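Local coordinates for protein triacylglycerol lipase (Clostridium botulinum, PDB 5AH1) that hydrolyses ester bonds as a zinc-binding alpha/beta-hydrolase, probably those of triacylglycerols, and also attacks synthetic polyesters, at residues Asn53-Phe64 with Asn435-Phe446. Sequence-based numbering, arbitrary orientation. Where two conformers were deposited one is given.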
loop_
_atom_site.group_PDB
_atom_site.type_symbol
_atom_site.label_atom_id
_atom_site.label_comp_id
_atom_site.label_asym_id
_atom_site.label_seq_id
_atom_site.Cartn_x
_atom_site.Cartn_y
_atom_site.Cartn_z
ATOM N N ASN A 53 1.952 2.258 -23.781
ATOM C CA ASN A 53 2.983 3.218 -24.184
ATOM C C ASN A 53 2.449 4.340 -25.078
ATOM O O ASN A 53 3.088 5.385 -25.218
ATOM C CB ASN A 53 4.155 2.505 -24.872
ATOM C CG ASN A 53 4.969 1.646 -23.916
ATOM O OD1 ASN A 53 5.014 1.902 -22.713
ATOM N ND2 ASN A 53 5.623 0.628 -24.454
ATOM N N LYS A 54 1.280 4.122 -25.674
ATOM C CA LYS A 54 0.615 5.141 -26.487
ATOM C C LYS A 54 -0.165 6.156 -25.647
ATOM O O LYS A 54 -0.484 7.243 -26.124
ATOM C CB LYS A 54 -0.323 4.487 -27.503
ATOM C CG LYS A 54 0.396 3.745 -28.616
ATOM C CD LYS A 54 -0.582 3.130 -29.610
ATOM C CE LYS A 54 0.143 2.274 -30.628
ATOM N NZ LYS A 54 -0.796 1.663 -31.599
ATOM N N MET A 55 -0.473 5.803 -24.402
ATOM C CA MET A 55 -1.185 6.714 -23.513
ATOM C C MET A 55 -0.270 7.878 -23.112
ATOM O O MET A 55 0.954 7.751 -23.151
ATOM C CB MET A 55 -1.675 5.969 -22.261
ATOM C CG MET A 55 -2.550 4.768 -22.556
ATOM S SD MET A 55 -3.109 3.920 -21.062
ATOM C CE MET A 55 -4.294 5.092 -20.429
ATOM N N PRO A 56 -0.856 9.027 -22.743
ATOM C CA PRO A 56 -0.025 10.175 -22.356
ATOM C C PRO A 56 0.801 9.852 -21.121
ATOM O O PRO A 56 0.252 9.362 -20.142
ATOM C CB PRO A 56 -1.052 11.264 -22.030
ATOM C CG PRO A 56 -2.310 10.834 -22.702
ATOM C CD PRO A 56 -2.292 9.347 -22.698
ATOM N N PRO A 57 2.109 10.102 -21.160
ATOM C CA PRO A 57 2.887 9.782 -19.963
ATOM C C PRO A 57 2.582 10.706 -18.787
ATOM O O PRO A 57 2.407 11.910 -18.943
ATOM C CB PRO A 57 4.335 9.968 -20.421
ATOM C CG PRO A 57 4.259 10.878 -21.584
ATOM C CD PRO A 57 2.952 10.610 -22.254
ATOM N N LEU A 58 2.520 10.129 -17.594
ATOM C CA LEU A 58 2.385 10.928 -16.390
ATOM C C LEU A 58 3.669 11.719 -16.209
ATOM O O LEU A 58 4.756 11.171 -16.363
ATOM C CB LEU A 58 2.139 10.027 -15.176
ATOM C CG LEU A 58 1.592 10.726 -13.934
ATOM C CD1 LEU A 58 0.169 11.219 -14.179
ATOM C CD2 LEU A 58 1.625 9.781 -12.734
ATOM N N LYS A 59 3.543 12.999 -15.880
ATOM C CA LYS A 59 4.698 13.876 -15.727
ATOM C C LYS A 59 5.064 14.108 -14.272
ATOM O O LYS A 59 4.238 14.556 -13.460
ATOM C CB LYS A 59 4.433 15.210 -16.415
ATOM C CG LYS A 59 4.182 15.070 -17.899
ATOM C CD LYS A 59 3.909 16.417 -18.540
ATOM C CE LYS A 59 3.756 16.305 -20.053
ATOM N NZ LYS A 59 3.944 17.636 -20.709
ATOM N N PHE A 60 6.318 13.812 -13.941
ATOM C CA PHE A 60 6.783 14.046 -12.589
ATOM C C PHE A 60 6.833 15.571 -12.407
ATOM O O PHE A 60 7.318 16.280 -13.281
ATOM C CB PHE A 60 8.134 13.381 -12.354
ATOM C CG PHE A 60 8.551 13.403 -10.933
ATOM C CD1 PHE A 60 8.052 12.454 -10.052
ATOM C CD2 PHE A 60 9.402 14.382 -10.448
ATOM C CE1 PHE A 60 8.384 12.481 -8.712
ATOM C CE2 PHE A 60 9.747 14.412 -9.104
ATOM C CZ PHE A 60 9.247 13.452 -8.243
ATOM N N PRO A 61 6.300 16.089 -11.296
ATOM C CA PRO A 61 5.966 17.524 -11.273
ATOM C C PRO A 61 7.080 18.495 -10.889
ATOM O O PRO A 61 6.917 19.678 -11.148
ATOM C CB PRO A 61 4.857 17.595 -10.229
ATOM C CG PRO A 61 5.206 16.498 -9.289
ATOM C CD PRO A 61 5.693 15.378 -10.155
ATOM N N VAL A 62 8.165 18.029 -10.281
ATOM C CA VAL A 62 9.166 18.946 -9.753
ATOM C C VAL A 62 10.569 18.436 -10.015
ATOM O O VAL A 62 10.796 17.246 -10.241
ATOM C CB VAL A 62 8.990 19.179 -8.227
ATOM C CG1 VAL A 62 7.624 19.772 -7.926
ATOM C CG2 VAL A 62 9.170 17.883 -7.456
ATOM N N GLU A 63 11.503 19.373 -10.025
ATOM C CA GLU A 63 12.918 19.044 -9.981
ATOM C C GLU A 63 13.352 18.994 -8.524
ATOM O O GLU A 63 12.741 19.620 -7.644
ATOM C CB GLU A 63 13.750 20.082 -10.744
ATOM C CG GLU A 63 13.609 20.011 -12.270
ATOM C CD GLU A 63 14.287 18.780 -12.889
ATOM O OE1 GLU A 63 15.465 18.491 -12.561
ATOM O OE2 GLU A 63 13.635 18.102 -13.716
ATOM N N PHE A 64 14.397 18.229 -8.258
ATOM C CA PHE A 64 14.944 18.177 -6.917
ATOM C C PHE A 64 15.422 19.576 -6.513
ATOM O O PHE A 64 15.948 20.322 -7.345
ATOM C CB PHE A 64 16.094 17.170 -6.821
ATOM C CG PHE A 64 16.524 16.918 -5.413
ATOM C CD1 PHE A 64 15.826 16.019 -4.620
ATOM C CD2 PHE A 64 17.582 17.615 -4.856
ATOM C CE1 PHE A 64 16.185 15.808 -3.300
ATOM C CE2 PHE A 64 17.939 17.409 -3.535
ATOM C CZ PHE A 64 17.232 16.506 -2.759
ATOM N N ASN A 435 0.354 5.110 -18.417
ATOM C CA ASN A 435 1.746 5.168 -18.818
ATOM C C ASN A 435 2.496 5.958 -17.763
ATOM O O ASN A 435 2.404 7.187 -17.725
ATOM C CB ASN A 435 1.819 5.847 -20.185
ATOM C CG ASN A 435 3.231 5.967 -20.723
ATOM O OD1 ASN A 435 4.197 5.511 -20.109
ATOM N ND2 ASN A 435 3.352 6.577 -21.895
ATOM N N VAL A 436 3.196 5.250 -16.874
ATOM C CA VAL A 436 3.797 5.863 -15.687
ATOM C C VAL A 436 5.303 5.628 -15.533
ATOM O O VAL A 436 5.899 6.097 -14.561
ATOM C CB VAL A 436 3.080 5.385 -14.397
ATOM C CG1 VAL A 436 1.619 5.815 -14.414
ATOM C CG2 VAL A 436 3.203 3.872 -14.193
ATOM N N LYS A 437 5.935 4.940 -16.484
ATOM C CA LYS A 437 7.318 4.514 -16.264
ATOM C C LYS A 437 8.263 5.711 -16.121
ATOM O O LYS A 437 9.156 5.713 -15.270
ATOM C CB LYS A 437 7.789 3.533 -17.342
ATOM C CG LYS A 437 7.888 4.107 -18.737
ATOM C CD LYS A 437 8.186 3.007 -19.746
ATOM C CE LYS A 437 8.265 3.554 -21.161
ATOM N NZ LYS A 437 8.489 2.478 -22.172
ATOM N N ASP A 438 8.061 6.746 -16.924
ATOM C CA ASP A 438 8.929 7.921 -16.839
ATOM C C ASP A 438 8.783 8.644 -15.504
ATOM O O ASP A 438 9.752 9.147 -14.948
ATOM C CB ASP A 438 8.656 8.865 -18.008
ATOM C CG ASP A 438 9.098 8.276 -19.331
ATOM O OD1 ASP A 438 10.262 7.833 -19.414
ATOM O OD2 ASP A 438 8.278 8.235 -20.275
ATOM N N TRP A 439 7.567 8.669 -14.973
ATOM C CA TRP A 439 7.322 9.261 -13.665
ATOM C C TRP A 439 8.161 8.551 -12.605
ATOM O O TRP A 439 8.846 9.200 -11.793
ATOM C CB TRP A 439 5.834 9.193 -13.336
ATOM C CG TRP A 439 5.397 9.946 -12.089
ATOM C CD1 TRP A 439 4.796 11.163 -12.044
ATOM C CD2 TRP A 439 5.471 9.489 -10.723
ATOM N NE1 TRP A 439 4.519 11.517 -10.747
ATOM C CE2 TRP A 439 4.924 10.507 -9.915
ATOM C CE3 TRP A 439 5.951 8.329 -10.108
ATOM C CZ2 TRP A 439 4.862 10.409 -8.526
ATOM C CZ3 TRP A 439 5.885 8.232 -8.732
ATOM C CH2 TRP A 439 5.344 9.265 -7.952
ATOM N N TYR A 440 8.129 7.220 -12.616
ATOM C CA TYR A 440 8.901 6.458 -11.648
ATOM C C TYR A 440 10.413 6.614 -11.829
ATOM O O TYR A 440 11.147 6.695 -10.845
ATOM C CB TYR A 440 8.498 4.982 -11.667
ATOM C CG TYR A 440 7.208 4.741 -10.934
ATOM C CD1 TYR A 440 5.986 4.836 -11.579
ATOM C CD2 TYR A 440 7.215 4.470 -9.574
ATOM C CE1 TYR A 440 4.807 4.644 -10.894
ATOM C CE2 TYR A 440 6.037 4.269 -8.881
ATOM C CZ TYR A 440 4.843 4.369 -9.549
ATOM O OH TYR A 440 3.677 4.176 -8.845
ATOM N N MET A 441 10.885 6.666 -13.074
ATOM C CA MET A 441 12.311 6.875 -13.317
ATOM C C MET A 441 12.755 8.250 -12.807
ATOM O O MET A 441 13.811 8.377 -12.179
ATOM C CB MET A 441 12.633 6.660 -14.798
ATOM C CG MET A 441 12.538 5.160 -15.159
ATOM S SD MET A 441 12.920 4.723 -16.832
ATOM C CE MET A 441 11.487 5.382 -17.638
ATOM N N ASP A 442 11.936 9.269 -13.056
ATOM C CA ASP A 442 12.227 10.601 -12.551
ATOM C C ASP A 442 12.173 10.646 -11.033
ATOM O O ASP A 442 12.954 11.357 -10.413
ATOM C CB ASP A 442 11.273 11.644 -13.148
ATOM C CG ASP A 442 11.608 11.986 -14.591
ATOM O OD1 ASP A 442 12.689 11.584 -15.078
ATOM O OD2 ASP A 442 10.778 12.662 -15.237
ATOM N N TYR A 443 11.263 9.892 -10.419
ATOM C CA TYR A 443 11.196 9.884 -8.961
ATOM C C TYR A 443 12.423 9.200 -8.378
ATOM O O TYR A 443 12.960 9.648 -7.368
ATOM C CB TYR A 443 9.934 9.192 -8.450
ATOM C CG TYR A 443 9.632 9.422 -6.983
ATOM C CD1 TYR A 443 9.921 10.632 -6.359
ATOM C CD2 TYR A 443 9.010 8.443 -6.228
ATOM C CE1 TYR A 443 9.616 10.848 -5.038
ATOM C CE2 TYR A 443 8.697 8.663 -4.903
ATOM C CZ TYR A 443 9.001 9.860 -4.314
ATOM O OH TYR A 443 8.670 10.120 -2.997
ATOM N N ALA A 444 12.867 8.116 -9.010
ATOM C CA ALA A 444 14.069 7.431 -8.539
ATOM C C ALA A 444 15.252 8.393 -8.592
ATOM O O ALA A 444 16.057 8.433 -7.671
ATOM C CB ALA A 444 14.365 6.194 -9.370
ATOM N N SER A 445 15.361 9.140 -9.686
ATOM C CA SER A 445 16.422 10.144 -9.816
ATOM C C SER A 445 16.315 11.172 -8.677
ATOM O O SER A 445 17.311 11.504 -8.022
ATOM C CB SER A 445 16.357 10.848 -11.169
ATOM O OG SER A 445 16.683 9.962 -12.231
ATOM N N PHE A 446 15.100 11.658 -8.429
ATOM C CA PHE A 446 14.840 12.617 -7.364
ATOM C C PHE A 446 15.359 12.060 -6.032
ATOM O O PHE A 446 16.115 12.727 -5.328
ATOM C CB PHE A 446 13.327 12.912 -7.337
ATOM C CG PHE A 446 12.880 13.902 -6.275
ATOM C CD1 PHE A 446 12.645 13.493 -4.974
ATOM C CD2 PHE A 446 12.646 15.228 -6.602
ATOM C CE1 PHE A 446 12.207 14.389 -4.008
ATOM C CE2 PHE A 446 12.205 16.124 -5.643
ATOM C CZ PHE A 446 11.981 15.707 -4.347
HETATM O O HOH W 1 4.846 2.854 -20.149
HETATM O O HOH W 2 7.179 -0.208 -21.884
HETATM O O HOH W 3 -1.285 7.348 -19.069
HETATM O O HOH W 4 5.290 8.515 -16.772
HETATM O O HOH W 5 2.557 13.724 -11.098
HETATM O O HOH W 6 8.083 12.426 -15.648
#
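Phe-60 and Phe-64 join Trp-439, Tyr-443 and Phe-446 in an aromatic cluster where the N-terminal segment 55-64, largely extended but kinked at Pro-61, runs along the C-terminal helix 437-448 of this alpha/beta-hydrolase. Two pairs meet edge-to-face: the Phe-60 edge, through CD1, points at one face of the Trp-439 five-membered ring, planes at 64°, and the Phe-64 edge at the Phe-446 face, with CD1 of Phe-64 over the ring centre. With CG of Phe-60 anti to the backbone N (chi1 -171°), the ring reaches between Trp-439 and Phe-446, with Tyr-443 CA over one face, and CE1 of Phe-60 comes within 3.4 Å of CD1 of Tyr-443. The other Trp-439 face receives a CH-pi contact from Leu-58, whose CD2 lies 3.8 Å from the five-membered ring centroid, so this ring lies between Leu-58 CD2 and Phe-60 CD1. Trp-331, from strand 327-331 of the central sheet, meets Phe-60, Trp-439 and Tyr-443, linking the cluster to the core.

Two direct hydrogen bonds hold the end before the helix. Asn-435 ND2 donates to Met-55 O at 3.0 Å, almost straight (175°), with Met-55 O in the amide plane of Asn-435, while Leu-58 N donates a hydrogen bond to Asn-435 O at 2.9 Å.

Waters bridge further polar groups: one donates to both Asn-53 OD1 and Asn-435 OD1, another accepts from Trp-439 NE1 and donates to Lys-59 O, and a third accepts from Phe-60 N at 2.8 Å and donates to Asp-442 OD2 at 2.7 Å.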